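Local coordinates for putative fructosamine-3-kinase (Thermobifida fusca YX, PDB 3F7W), which probably acts as a kinase of the fructosamine kinase family, which transfers phosphate from ATP to sugar adducts on amines, at residues W29-V34 with F43-P48; P99-R104 with V200-D205; G193-G198 with A224-F229. One frame throughout, in Å; residues are numbered along the deposited sequence.

The chain first makes interaction 1, a hairpin that closes over the eight residues between 29-34 and 43-48. It lies in the N-terminal antiparallel sheet and is complete before the other two begin. Interaction 2 closes a long loop of 95 residues, from helix 99-114 to strand 200-203. Interaction 3 opens inside that loop, at 193-198, and closes beyond it at 224-229, so the two cross. They also touch: Val200 CG2 is 4.0 Å from both Leu195 CD1 and Leu226 CD2. Together they tie helices 99-114 and 219-229 to the loop and hairpin that follow strand 189-191. Interaction 1 stands apart, its centre about 26 Å from that of interaction 2 and about 23 Å from that of interaction 3.

Interaction 1. Residues W29-V34 with F43-P48; sequences WHLYRV and FVKALP. With EDO (1,2-ethanediol), chain G.
The Trp29 indole runs along the aliphatic chain of Lys45. Trp29 CG sits between the backbone N and the carbonyl carbon (chi1 47°), which brings the indole alongside the lysine. Trp29 NE1 comes within 4.0 Å of Lys45 CD. A water in the plane of the indole accepts from Trp29 NE1 at 3.0 Å and also from Lys45 NZ. The same NZ forms salt bridges with Asp211 and with Glu61 of helix 57-68. An ethanediol, probably from crystallisation, lies over one indole face, but its exact place is doubtful. On the same face of the sheet as Lys45, Leu31 CD2 touches both Lys45 CG (3.8 Å) and Phe43 CZ (3.9 Å). Tyr32 is on the other face, its CE1 set obliquely 4.1 Å from Ala46 CB. Pro48 CG meets the edge of the His30 ring, 3.6 Å from His30 NE2. Val34 CG2 packs on Val44 CG2 at 3.5 Å. Replacing Trp29 by an alanine would probably leave the water without one of its donors and open a gap beside the methylenes of Lys45. Backbone bonds pair His30 with Ala46 and Tyr32 with Val44, two to each pair. This is an antiparallel hairpin in a five-stranded sheet, and its Lys45-Glu61 pair resembles the strand-to-helix lysine-glutamate bridge of protein kinase N-terminal lobes.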
ATOM      1  N   TRP A  29      -7.655   7.515  13.088  1.00 38.60           N
ATOM      2  CA  TRP A  29      -7.367   6.567  14.176  1.00 36.78           C
ATOM      3  C   TRP A  29      -6.079   6.916  14.913  1.00 35.37           C
ATOM      4  O   TRP A  29      -5.264   7.706  14.430  1.00 36.89           O
ATOM      5  CB  TRP A  29      -7.329   5.135  13.659  1.00 38.20           C
ATOM      6  CG  TRP A  29      -6.551   4.983  12.448  1.00 37.87           C
ATOM      7  CD1 TRP A  29      -5.227   4.656  12.354  1.00 40.56           C
ATOM      8  CD2 TRP A  29      -7.031   5.162  11.110  1.00 39.74           C
ATOM      9  NE1 TRP A  29      -4.857   4.602  11.023  1.00 42.11           N
ATOM     10  CE2 TRP A  29      -5.938   4.933  10.241  1.00 42.52           C
ATOM     11  CE3 TRP A  29      -8.281   5.483  10.565  1.00 44.51           C
ATOM     12  CZ2 TRP A  29      -6.060   5.014   8.839  1.00 41.76           C
ATOM     13  CZ3 TRP A  29      -8.406   5.578   9.168  1.00 45.05           C
ATOM     14  CH2 TRP A  29      -7.297   5.345   8.324  1.00 44.27           C
ATOM     15  N   HIS A  30      -5.946   6.355  16.105  1.00 30.31           N
ATOM     16  CA  HIS A  30      -4.844   6.619  16.991  1.00 31.06           C
ATOM     17  C   HIS A  30      -3.878   5.436  17.003  1.00 32.46           C
ATOM     18  O   HIS A  30      -4.294   4.292  16.778  1.00 29.99           O
ATOM     19  CB  HIS A  30      -5.397   6.871  18.388  1.00 31.87           C
ATOM     20  CG  HIS A  30      -6.355   8.024  18.440  1.00 42.03           C
ATOM     21  ND1 HIS A  30      -5.969   9.300  18.791  1.00 53.64           N
ATOM     22  CD2 HIS A  30      -7.674   8.102  18.140  1.00 47.44           C
ATOM     23  CE1 HIS A  30      -7.013  10.109  18.726  1.00 49.52           C
ATOM     24  NE2 HIS A  30      -8.057   9.409  18.323  1.00 41.40           N
ATOM     25  N   LEU A  31      -2.599   5.713  17.280  1.00 33.44           N
ATOM     26  CA  LEU A  31      -1.539   4.693  17.253  1.00 32.68           C
ATOM     27  C   LEU A  31      -0.923   4.495  18.624  1.00 31.40           C
ATOM     28  O   LEU A  31      -0.783   5.444  19.425  1.00 32.38           O
ATOM     29  CB  LEU A  31      -0.448   5.103  16.256  1.00 36.53           C
ATOM     30  CG  LEU A  31      -0.940   5.557  14.882  1.00 35.03           C
ATOM     31  CD1 LEU A  31       0.249   5.934  13.959  1.00 37.71           C
ATOM     32  CD2 LEU A  31      -1.783   4.462  14.284  1.00 31.95           C
ATOM     33  N   TYR A  32      -0.559   3.252  18.921  1.00 31.19           N
ATOM     34  CA  TYR A  32      -0.038   2.905  20.231  1.00 32.23           C
ATOM     35  C   TYR A  32       1.016   1.811  20.126  1.00 31.30           C
ATOM     36  O   TYR A  32       0.933   0.956  19.255  1.00 29.45           O
ATOM     37  CB  TYR A  32      -1.140   2.392  21.159  1.00 32.37           C
ATOM     38  CG  TYR A  32      -2.291   3.328  21.324  1.00 35.92           C
ATOM     39  CD1 TYR A  32      -3.383   3.265  20.466  1.00 31.65           C
ATOM     40  CD2 TYR A  32      -2.297   4.291  22.339  1.00 31.05           C
ATOM     41  CE1 TYR A  32      -4.457   4.163  20.601  1.00 37.49           C
ATOM     42  CE2 TYR A  32      -3.362   5.177  22.487  1.00 37.32           C
ATOM     43  CZ  TYR A  32      -4.432   5.108  21.610  1.00 34.89           C
ATOM     44  OH  TYR A  32      -5.471   5.984  21.766  1.00 38.37           O
ATOM     45  N   ARG A  33       1.968   1.860  21.044  1.00 30.88           N
ATOM     46  CA  ARG A  33       2.809   0.711  21.394  1.00 31.66           C
ATOM     47  C   ARG A  33       2.232   0.079  22.658  1.00 30.11           C
ATOM     48  O   ARG A  33       2.126   0.729  23.699  1.00 31.74           O
ATOM     49  CB  ARG A  33       4.254   1.123  21.641  1.00 31.96           C
ATOM     50  CG  ARG A  33       5.211  -0.041  21.874  1.00 33.62           C
ATOM     51  CD  ARG A  33       6.571   0.496  22.272  1.00 35.69           C
ATOM     52  NE  ARG A  33       7.614  -0.522  22.392  1.00 35.82           N
ATOM     53  CZ  ARG A  33       7.753  -1.360  23.413  1.00 34.37           C
ATOM     54  NH1 ARG A  33       6.893  -1.371  24.425  1.00 33.99           N
ATOM     55  NH2 ARG A  33       8.773  -2.215  23.419  1.00 35.78           N
ATOM     56  N   VAL A  34       1.839  -1.186  22.552  1.00 29.07           N
ATOM     57  CA  VAL A  34       1.219  -1.916  23.670  1.00 27.55           C
ATOM     58  C   VAL A  34       2.121  -3.085  24.026  1.00 30.45           C
ATOM     59  O   VAL A  34       2.483  -3.882  23.148  1.00 31.53           O
ATOM     60  CB  VAL A  34      -0.202  -2.437  23.295  1.00 28.94           C
ATOM     61  CG1 VAL A  34      -0.771  -3.286  24.440  1.00 27.09           C
ATOM     62  CG2 VAL A  34      -1.122  -1.254  22.983  1.00 25.97           C
ATOM     63  N   PHE A  43       2.097  -3.201  17.910  1.00 27.23           N
ATOM     64  CA  PHE A  43       1.678  -1.947  17.301  1.00 28.57           C
ATOM     65  C   PHE A  43       0.154  -2.031  17.168  1.00 28.63           C
ATOM     66  O   PHE A  43      -0.357  -2.969  16.573  1.00 29.54           O
ATOM     67  CB  PHE A  43       2.326  -1.741  15.946  1.00 29.08           C
ATOM     68  CG  PHE A  43       1.894  -0.462  15.250  1.00 31.66           C
ATOM     69  CD1 PHE A  43       2.123   0.754  15.834  1.00 39.67           C
ATOM     70  CD2 PHE A  43       1.331  -0.490  13.986  1.00 45.10           C
ATOM     71  CE1 PHE A  43       1.755   1.926  15.199  1.00 40.08           C
ATOM     72  CE2 PHE A  43       0.969   0.703  13.351  1.00 45.32           C
ATOM     73  CZ  PHE A  43       1.177   1.892  13.976  1.00 41.44           C
ATOM     74  N   VAL A  44      -0.546  -1.040  17.702  1.00 28.57           N
ATOM     75  CA  VAL A  44      -2.015  -1.085  17.768  1.00 28.38           C
ATOM     76  C   VAL A  44      -2.580   0.208  17.165  1.00 29.08           C
ATOM     77  O   VAL A  44      -2.145   1.322  17.535  1.00 28.44           O
ATOM     78  CB  VAL A  44      -2.491  -1.291  19.216  1.00 27.63           C
ATOM     79  CG1 VAL A  44      -4.011  -1.276  19.330  1.00 29.67           C
ATOM     80  CG2 VAL A  44      -1.875  -2.617  19.836  1.00 26.99           C
ATOM     81  N   LYS A  45      -3.490   0.040  16.206  1.00 28.82           N
ATOM     82  CA  LYS A  45      -4.319   1.130  15.678  1.00 28.33           C
ATOM     83  C   LYS A  45      -5.683   0.989  16.322  1.00 29.45           C
ATOM     84  O   LYS A  45      -6.205  -0.133  16.491  1.00 29.95           O
ATOM     85  CB  LYS A  45      -4.507   1.047  14.173  1.00 29.23           C
ATOM     86  CG  LYS A  45      -3.272   1.108  13.366  1.00 32.61           C
ATOM     87  CD  LYS A  45      -3.561   0.924  11.898  1.00 35.92           C
ATOM     88  CE  LYS A  45      -2.263   0.959  11.088  1.00 32.36           C
ATOM     89  NZ  LYS A  45      -2.572   1.020   9.631  1.00 32.01           N
ATOM     90  N   ALA A  46      -6.275   2.111  16.674  1.00 29.66           N
ATOM     91  CA  ALA A  46      -7.587   2.078  17.326  1.00 29.39           C
ATOM     92  C   ALA A  46      -8.374   3.334  16.995  1.00 30.57           C
ATOM     93  O   ALA A  46      -7.876   4.443  17.125  1.00 29.29           O
ATOM     94  CB  ALA A  46      -7.441   1.939  18.846  1.00 25.66           C
ATOM     95  N   LEU A  47      -9.624   3.137  16.595  1.00 29.77           N
ATOM     96  CA  LEU A  47     -10.579   4.212  16.532  1.00 28.90           C
ATOM     97  C   LEU A  47     -11.009   4.556  17.959  1.00 29.04           C
ATOM     98  O   LEU A  47     -11.007   3.692  18.823  1.00 30.04           O
ATOM     99  CB  LEU A  47     -11.800   3.763  15.751  1.00 30.77           C
ATOM    100  CG  LEU A  47     -11.547   3.623  14.262  1.00 38.00           C
ATOM    101  CD1 LEU A  47     -12.625   2.740  13.624  1.00 43.34           C
ATOM    102  CD2 LEU A  47     -11.551   5.017  13.717  1.00 36.09           C
ATOM    103  N   PRO A  48     -11.352   5.813  18.211  1.00 32.53           N
ATOM    104  CA  PRO A  48     -11.816   6.118  19.571  1.00 34.67           C
ATOM    105  C   PRO A  48     -13.097   5.337  19.884  1.00 33.70           C
ATOM    106  O   PRO A  48     -13.881   5.053  18.977  1.00 31.09           O
ATOM    107  CB  PRO A  48     -12.083   7.630  19.535  1.00 37.70           C
ATOM    108  CG  PRO A  48     -11.440   8.140  18.308  1.00 36.64           C
ATOM    109  CD  PRO A  48     -11.351   6.993  17.337  1.00 34.90           C
TER
HETATM  110  C1  EDO G 293      -6.400   1.885   9.610  1.00 48.02           C
HETATM  111  O1  EDO G 293      -5.218   2.341   8.940  1.00 39.75           O
HETATM  112  C2  EDO G 293      -7.215   1.115   8.621  1.00 48.04           C
HETATM  113  O2  EDO G 293      -6.455  -0.042   8.370  1.00 33.32           O
HETATM  114  O   HOH W   1      -2.085   4.080  10.091  1.00 39.80           O

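Interaction 2. Residues P99-R104 with V200-D205; sequences PEAAER and VLWQDD
Ala101 and Ala102 hold the tight part of this contact, against the edge of the Trp202 indole. Ala101 CB is 3.9 Å from Trp202 CE3, close to the ring plane. The same methyl lies 3.4 Å from Gln203 O. Ala102 presents its backbone to the rim, with N 3.6 Å from Trp202 CZ3. Its CB reaches Trp202 CH2 at 3.9 Å. Small side chains let the helix come this near to the ring. Val200 CG1, two residues back on the strand, lies over one indole face. The solvent side is looser; its one hydrogen bond across the contact runs from Arg104 NE to Asp205 O, at 2.9 Å and with a bent N-H...O angle of 139°. The oxygen is in the guanidinium plane, but the nitrogen stands above the carbonyl plane. A turn at chi3 (70°) in the arginine chain brings NE round to that carbonyl. The Asp205 carboxylate takes no part in the bond, its OD2 lying 5.4 Å from Arg104 NE. Asp204 turns away from the helix and pairs with Arg95. The helix and strand axes run at 121° to each other. Strand 200-203 forms a small antiparallel hairpin with strand 206-209. Pro99 and Ala102 both rest on Tyr233 and on Arg236 of helix 234-244, and Ala102 also touches Val237.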
ATOM      1  N   PRO A  99      22.751  -1.419   2.684  1.00 29.31           N
ATOM      2  CA  PRO A  99      22.711  -2.110   1.390  1.00 29.98           C
ATOM      3  C   PRO A  99      22.449  -3.631   1.519  1.00 28.97           C
ATOM      4  O   PRO A  99      21.778  -4.202   0.686  1.00 31.14           O
ATOM      5  CB  PRO A  99      24.102  -1.809   0.782  1.00 31.81           C
ATOM      6  CG  PRO A  99      24.961  -1.403   1.925  1.00 33.31           C
ATOM      7  CD  PRO A  99      24.072  -0.809   2.962  1.00 31.72           C
ATOM      8  N   GLU A 100      22.914  -4.247   2.601  1.00 29.16           N
ATOM      9  CA  GLU A 100      22.664  -5.665   2.860  1.00 30.16           C
ATOM     10  C   GLU A 100      21.175  -5.960   3.061  1.00 29.30           C
ATOM     11  O   GLU A 100      20.638  -6.942   2.534  1.00 29.90           O
ATOM     12  CB  GLU A 100      23.427  -6.102   4.110  1.00 32.17           C
ATOM     13  CG  GLU A 100      24.964  -6.044   3.999  1.00 38.67           C
ATOM     14  CD  GLU A 100      25.609  -4.641   4.096  1.00 44.67           C
ATOM     15  OE1 GLU A 100      25.062  -3.688   4.714  1.00 36.45           O
ATOM     16  OE2 GLU A 100      26.723  -4.514   3.542  1.00 55.83           O
ATOM     17  N   ALA A 101      20.525  -5.112   3.841  1.00 27.61           N
ATOM     18  CA  ALA A 101      19.086  -5.229   4.086  1.00 28.41           C
ATOM     19  C   ALA A 101      18.319  -4.971   2.788  1.00 28.19           C
ATOM     20  O   ALA A 101      17.289  -5.578   2.540  1.00 27.10           O
ATOM     21  CB  ALA A 101      18.664  -4.219   5.164  1.00 25.00           C
ATOM     22  N   ALA A 102      18.821  -4.046   1.977  1.00 25.83           N
ATOM     23  CA  ALA A 102      18.171  -3.688   0.723  1.00 25.73           C
ATOM     24  C   ALA A 102      18.124  -4.868  -0.240  1.00 26.35           C
ATOM     25  O   ALA A 102      17.075  -5.139  -0.853  1.00 26.97           O
ATOM     26  CB  ALA A 102      18.851  -2.487   0.056  1.00 23.79           C
ATOM     27  N   GLU A 103      19.245  -5.557  -0.389  1.00 27.13           N
ATOM     28  CA  GLU A 103      19.272  -6.758  -1.228  1.00 30.36           C
ATOM     29  C   GLU A 103      18.296  -7.811  -0.715  1.00 29.18           C
ATOM     30  O   GLU A 103      17.542  -8.431  -1.485  1.00 28.03           O
ATOM     31  CB  GLU A 103      20.677  -7.338  -1.275  1.00 32.17           C
ATOM     32  CG  GLU A 103      21.702  -6.399  -1.865  1.00 40.17           C
ATOM     33  CD  GLU A 103      23.105  -6.986  -1.791  1.00 41.59           C
ATOM     34  OE1 GLU A 103      23.211  -8.236  -1.788  1.00 54.33           O
ATOM     35  OE2 GLU A 103      24.081  -6.197  -1.732  1.00 58.93           O
ATOM     36  N   ARG A 104      18.256  -7.979   0.601  1.00 27.97           N
ATOM     37  CA  ARG A 104      17.389  -8.989   1.179  1.00 28.79           C
ATOM     38  C   ARG A 104      15.913  -8.591   0.982  1.00 27.40           C
ATOM     39  O   ARG A 104      15.077  -9.428   0.644  1.00 26.98           O
ATOM     40  CB  ARG A 104      17.739  -9.192   2.645  1.00 28.66           C
ATOM     41  CG  ARG A 104      19.140  -9.833   2.837  1.00 33.90           C
ATOM     42  CD  ARG A 104      19.425 -10.093   4.299  1.00 38.67           C
ATOM     43  NE  ARG A 104      18.556 -11.177   4.737  1.00 49.89           N
ATOM     44  CZ  ARG A 104      18.846 -12.472   4.615  1.00 60.39           C
ATOM     45  NH1 ARG A 104      20.012 -12.870   4.093  1.00 57.40           N
ATOM     46  NH2 ARG A 104      17.959 -13.376   5.027  1.00 60.59           N
ATOM     47  N   VAL A 200       7.906   1.404   4.589  1.00 23.93           N
ATOM     48  CA  VAL A 200       9.034   0.460   4.651  1.00 25.32           C
ATOM     49  C   VAL A 200       9.827   0.755   5.921  1.00 29.58           C
ATOM     50  O   VAL A 200      10.405   1.847   6.091  1.00 29.39           O
ATOM     51  CB  VAL A 200       9.917   0.552   3.379  1.00 25.18           C
ATOM     52  CG1 VAL A 200      11.089  -0.444   3.423  1.00 27.32           C
ATOM     53  CG2 VAL A 200       9.028   0.333   2.144  1.00 26.92           C
ATOM     54  N   LEU A 201       9.804  -0.204   6.831  1.00 26.27           N
ATOM     55  CA  LEU A 201      10.530  -0.124   8.087  1.00 27.12           C
ATOM     56  C   LEU A 201      11.743  -1.033   8.005  1.00 27.90           C
ATOM     57  O   LEU A 201      11.632  -2.263   7.969  1.00 26.51           O
ATOM     58  CB  LEU A 201       9.652  -0.540   9.262  1.00 26.12           C
ATOM     59  CG  LEU A 201       8.354   0.250   9.439  1.00 30.49           C
ATOM     60  CD1 LEU A 201       7.723  -0.118  10.768  1.00 33.82           C
ATOM     61  CD2 LEU A 201       8.592   1.742   9.354  1.00 36.11           C
ATOM     62  N   TRP A 202      12.904  -0.409   7.953  1.00 27.30           N
ATOM     63  CA  TRP A 202      14.143  -1.142   7.770  1.00 26.17           C
ATOM     64  C   TRP A 202      14.524  -1.952   9.019  1.00 27.88           C
ATOM     65  O   TRP A 202      14.279  -1.536  10.174  1.00 29.60           O
ATOM     66  CB  TRP A 202      15.253  -0.189   7.340  1.00 29.46           C
ATOM     67  CG  TRP A 202      15.026   0.371   5.992  1.00 26.23           C
ATOM     68  CD1 TRP A 202      14.280   1.465   5.674  1.00 31.29           C
ATOM     69  CD2 TRP A 202      15.536  -0.139   4.764  1.00 25.43           C
ATOM     70  NE1 TRP A 202      14.304   1.675   4.316  1.00 28.73           N
ATOM     71  CE2 TRP A 202      15.068   0.702   3.735  1.00 30.81           C
ATOM     72  CE3 TRP A 202      16.353  -1.220   4.436  1.00 29.60           C
ATOM     73  CZ2 TRP A 202      15.385   0.496   2.397  1.00 31.37           C
ATOM     74  CZ3 TRP A 202      16.669  -1.431   3.095  1.00 35.31           C
ATOM     75  CH2 TRP A 202      16.188  -0.568   2.094  1.00 33.98           C
ATOM     76  N   GLN A 203      15.093  -3.119   8.743  1.00 27.93           N
ATOM     77  CA  GLN A 203      15.600  -4.059   9.732  1.00 28.99           C
ATOM     78  C   GLN A 203      17.040  -4.389   9.348  1.00 29.08           C
ATOM     79  O   GLN A 203      17.514  -3.960   8.302  1.00 28.16           O
ATOM     80  CB  GLN A 203      14.745  -5.323   9.695  1.00 30.17           C
ATOM     81  CG  GLN A 203      13.264  -5.075  10.054  1.00 32.94           C
ATOM     82  CD  GLN A 203      13.078  -4.769  11.517  1.00 34.67           C
ATOM     83  OE1 GLN A 203      12.725  -5.652  12.285  1.00 34.90           O
ATOM     84  NE2 GLN A 203      13.322  -3.520  11.917  1.00 31.93           N
ATOM     85  N   ASP A 204      17.742  -5.128  10.202  1.00 29.22           N
ATOM     86  CA  ASP A 204      19.108  -5.545   9.886  1.00 29.97           C
ATOM     87  C   ASP A 204      19.161  -6.508   8.714  1.00 30.96           C
ATOM     88  O   ASP A 204      20.153  -6.549   7.987  1.00 32.87           O
ATOM     89  CB  ASP A 204      19.746  -6.221  11.108  1.00 30.93           C
ATOM     90  CG  ASP A 204      19.952  -5.260  12.272  1.00 38.60           C
ATOM     91  OD1 ASP A 204      20.285  -4.073  12.038  1.00 41.24           O
ATOM     92  OD2 ASP A 204      19.758  -5.711  13.422  1.00 47.94           O
ATOM     93  N   ASP A 205      18.100  -7.283   8.531  1.00 31.09           N
ATOM     94  CA  ASP A 205      18.111  -8.423   7.614  1.00 31.32           C
ATOM     95  C   ASP A 205      17.080  -8.294   6.492  1.00 31.33           C
ATOM     96  O   ASP A 205      16.713  -9.273   5.879  1.00 33.04           O
ATOM     97  CB  ASP A 205      17.873  -9.723   8.405  1.00 34.12           C
ATOM     98  CG  ASP A 205      16.529  -9.742   9.124  1.00 39.50           C
ATOM     99  OD1 ASP A 205      15.875  -8.672   9.254  1.00 38.45           O
ATOM    100  OD2 ASP A 205      16.126 -10.841   9.580  1.00 47.55           O
TER

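Interaction 3. Residues G193-G198 with A224-F229; sequences GDLWNG and AMLALF
Leu195 and Met225 join helix 219-229 to a loop whose sequence, His192 to Asn199, fits the HGDxxxxN motif. That motif marks the catalytic loop in related kinases, and this loop probably has the same role. Leu195 is the centre of an inverse gamma turn, closed by a weak bond from Trp196 N to Asp194 O. The turn presents Leu195 O to the helix, where Met225 CG approaches to 3.1 Å. Met225, a selenomethionine, has CG anti to its backbone N (chi1 -174°) and then bends at chi2. Its CE ends 3.2 Å from Asp194 OD1. The Trp196 side chain sets out beside that of Met225, in a like direction. Trp196 CB touches both Met225 CG (3.9 Å) and Phe229 CD2 (4.0 Å). The indole itself leads away from the helix and lays one face over Gly198 N. Leu195 and Leu226 meet obliquely, with CG of the first 3.9 Å from CD2 of the second. A water also links the two segments. It lies 2.9 Å from Met225 O, to which it can donate, and accepts a weak bond from Asn197 N. The Asn197 amide has its main partner in Gly230 O, just past the helix. Gly193 N is bonded to Asp222, earlier in the same helix, a link that resembles one in protein kinases. Helix 251-270 packs on Met225 through Pro262 and His266. Leu109 of helix 99-114 touches both Leu195 and Leu226, and Leu234 of helix 234-244 also reaches Leu226.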
ATOM      1  N   GLY A 193       0.200  -2.174  -2.362  1.00 25.53           N
ATOM      2  CA  GLY A 193      -0.762  -1.167  -2.804  1.00 26.43           C
ATOM      3  C   GLY A 193      -0.509   0.265  -2.364  1.00 27.10           C
ATOM      4  O   GLY A 193      -1.151   1.175  -2.874  1.00 27.96           O
ATOM      5  N   ASP A 194       0.390   0.466  -1.406  1.00 26.93           N
ATOM      6  CA  ASP A 194       0.801   1.796  -0.948  1.00 27.52           C
ATOM      7  C   ASP A 194       2.260   1.797  -0.485  1.00 24.49           C
ATOM      8  O   ASP A 194       2.608   2.284   0.622  1.00 25.46           O
ATOM      9  CB  ASP A 194      -0.127   2.275   0.168  1.00 29.66           C
ATOM     10  CG  ASP A 194      -0.032   3.776   0.421  1.00 36.50           C
ATOM     11  OD1 ASP A 194       0.319   4.554  -0.501  1.00 31.59           O
ATOM     12  OD2 ASP A 194      -0.328   4.170   1.566  1.00 31.95           O
ATOM     13  N   LEU A 195       3.141   1.257  -1.339  1.00 24.51           N
ATOM     14  CA  LEU A 195       4.501   0.979  -0.940  1.00 25.03           C
ATOM     15  C   LEU A 195       5.436   2.137  -1.240  1.00 24.28           C
ATOM     16  O   LEU A 195       6.289   2.066  -2.129  1.00 25.71           O
ATOM     17  CB  LEU A 195       5.004  -0.321  -1.596  1.00 23.38           C
ATOM     18  CG  LEU A 195       6.246  -0.954  -0.965  1.00 24.24           C
ATOM     19  CD1 LEU A 195       5.916  -1.426   0.460  1.00 25.18           C
ATOM     20  CD2 LEU A 195       6.826  -2.098  -1.882  1.00 25.29           C
ATOM     21  N   TRP A 196       5.298   3.201  -0.471  1.00 25.89           N
ATOM     22  CA  TRP A 196       6.278   4.311  -0.483  1.00 26.39           C
ATOM     23  C   TRP A 196       7.170   4.189   0.753  1.00 27.90           C
ATOM     24  O   TRP A 196       6.900   3.364   1.648  1.00 27.34           O
ATOM     25  CB  TRP A 196       5.578   5.680  -0.587  1.00 26.71           C
ATOM     26  CG  TRP A 196       4.808   6.042   0.643  1.00 26.12           C
ATOM     27  CD1 TRP A 196       3.614   5.551   1.030  1.00 27.65           C
ATOM     28  CD2 TRP A 196       5.224   6.962   1.654  1.00 30.10           C
ATOM     29  NE1 TRP A 196       3.234   6.124   2.235  1.00 29.79           N
ATOM     30  CE2 TRP A 196       4.211   6.997   2.632  1.00 28.73           C
ATOM     31  CE3 TRP A 196       6.339   7.790   1.805  1.00 27.13           C
ATOM     32  CZ2 TRP A 196       4.306   7.795   3.774  1.00 30.05           C
ATOM     33  CZ3 TRP A 196       6.428   8.583   2.932  1.00 30.61           C
ATOM     34  CH2 TRP A 196       5.414   8.592   3.894  1.00 28.75           C
ATOM     35  N   ASN A 197       8.237   4.994   0.806  1.00 25.92           N
ATOM     36  CA  ASN A 197       9.321   4.775   1.777  1.00 25.80           C
ATOM     37  C   ASN A 197       8.867   4.781   3.252  1.00 26.37           C
ATOM     38  O   ASN A 197       9.429   4.061   4.079  1.00 29.46           O
ATOM     39  CB  ASN A 197      10.485   5.774   1.575  1.00 23.31           C
ATOM     40  CG  ASN A 197      10.042   7.223   1.713  1.00 27.30           C
ATOM     41  OD1 ASN A 197       9.814   7.706   2.834  1.00 26.56           O
ATOM     42  ND2 ASN A 197       9.915   7.922   0.596  1.00 24.97           N
ATOM     43  N   GLY A 198       7.821   5.540   3.543  1.00 26.42           N
ATOM     44  CA  GLY A 198       7.298   5.652   4.905  1.00 27.82           C
ATOM     45  C   GLY A 198       6.565   4.398   5.360  1.00 27.86           C
ATOM     46  O   GLY A 198       6.289   4.234   6.545  1.00 27.02           O
ATOM     47  N   ALA A 224       7.043   0.979  -8.640  1.00 26.38           N
ATOM     48  CA  ALA A 224       6.883   2.353  -9.114  1.00 25.69           C
ATOM     49  C   ALA A 224       6.603   3.293  -7.929  1.00 24.54           C
ATOM     50  O   ALA A 224       7.013   4.440  -7.952  1.00 25.94           O
ATOM     51  CB  ALA A 224       5.769   2.453 -10.150  1.00 24.18           C
HETATM   52  N   MSE A 225       5.917   2.796  -6.904  1.00 25.06           N
HETATM   53  CA  MSE A 225       5.651   3.597  -5.709  1.00 26.50           C
HETATM   54  C   MSE A 225       6.933   3.815  -4.921  1.00 23.96           C
HETATM   55  O   MSE A 225       7.146   4.901  -4.374  1.00 26.24           O
HETATM   56  CB  MSE A 225       4.568   2.959  -4.824  1.00 25.84           C
HETATM   57  CG  MSE A 225       4.140   3.781  -3.664  1.00 24.90           C
HETATM   58 SE   MSE A 225       3.279   5.437  -4.309  0.75 24.66          SE
HETATM   59  CE  MSE A 225       2.145   5.920  -2.741  1.00 25.56           C
ATOM     60  N   LEU A 226       7.777   2.789  -4.846  1.00 25.40           N
ATOM     61  CA  LEU A 226       9.111   2.956  -4.225  1.00 25.76           C
ATOM     62  C   LEU A 226       9.899   4.059  -4.938  1.00 25.77           C
ATOM     63  O   LEU A 226      10.544   4.900  -4.307  1.00 25.35           O
ATOM     64  CB  LEU A 226       9.889   1.639  -4.221  1.00 25.98           C
ATOM     65  CG  LEU A 226       9.352   0.561  -3.272  1.00 25.52           C
ATOM     66  CD1 LEU A 226      10.124  -0.755  -3.545  1.00 27.38           C
ATOM     67  CD2 LEU A 226       9.463   1.035  -1.791  1.00 23.35           C
ATOM     68  N   ALA A 227       9.800   4.086  -6.263  1.00 23.50           N
ATOM     69  CA  ALA A 227      10.482   5.061  -7.058  1.00 24.52           C
ATOM     70  C   ALA A 227       9.864   6.458  -6.900  1.00 25.07           C
ATOM     71  O   ALA A 227      10.590   7.428  -6.836  1.00 26.32           O
ATOM     72  CB  ALA A 227      10.503   4.616  -8.560  1.00 24.63           C
ATOM     73  N   LEU A 228       8.539   6.549  -6.824  1.00 23.36           N
ATOM     74  CA  LEU A 228       7.867   7.841  -6.860  1.00 25.50           C
ATOM     75  C   LEU A 228       8.366   8.793  -5.763  1.00 25.14           C
ATOM     76  O   LEU A 228       8.685   9.950  -6.034  1.00 26.88           O
ATOM     77  CB  LEU A 228       6.375   7.644  -6.765  1.00 24.63           C
ATOM     78  CG  LEU A 228       5.468   8.882  -6.818  1.00 23.93           C
ATOM     79  CD1 LEU A 228       5.744   9.677  -8.059  1.00 24.41           C
ATOM     80  CD2 LEU A 228       4.008   8.452  -6.802  1.00 24.79           C
ATOM     81  N   PHE A 229       8.404   8.321  -4.523  1.00 24.35           N
ATOM     82  CA  PHE A 229       8.894   9.153  -3.408  1.00 26.00           C
ATOM     83  C   PHE A 229      10.290   8.738  -2.957  1.00 26.83           C
ATOM     84  O   PHE A 229      10.847   9.282  -1.999  1.00 29.17           O
ATOM     85  CB  PHE A 229       7.899   9.141  -2.255  1.00 28.60           C
ATOM     86  CG  PHE A 229       6.555   9.658  -2.663  1.00 29.43           C
ATOM     87  CD1 PHE A 229       6.305  11.015  -2.689  1.00 36.72           C
ATOM     88  CD2 PHE A 229       5.573   8.782  -3.094  1.00 29.95           C
ATOM     89  CE1 PHE A 229       5.078  11.492  -3.128  1.00 32.80           C
ATOM     90  CE2 PHE A 229       4.341   9.247  -3.516  1.00 33.97           C
ATOM     91  CZ  PHE A 229       4.111  10.626  -3.535  1.00 30.29           C
TER
HETATM   92  O   HOH W   2       8.691   5.789  -2.049  1.00 21.46           O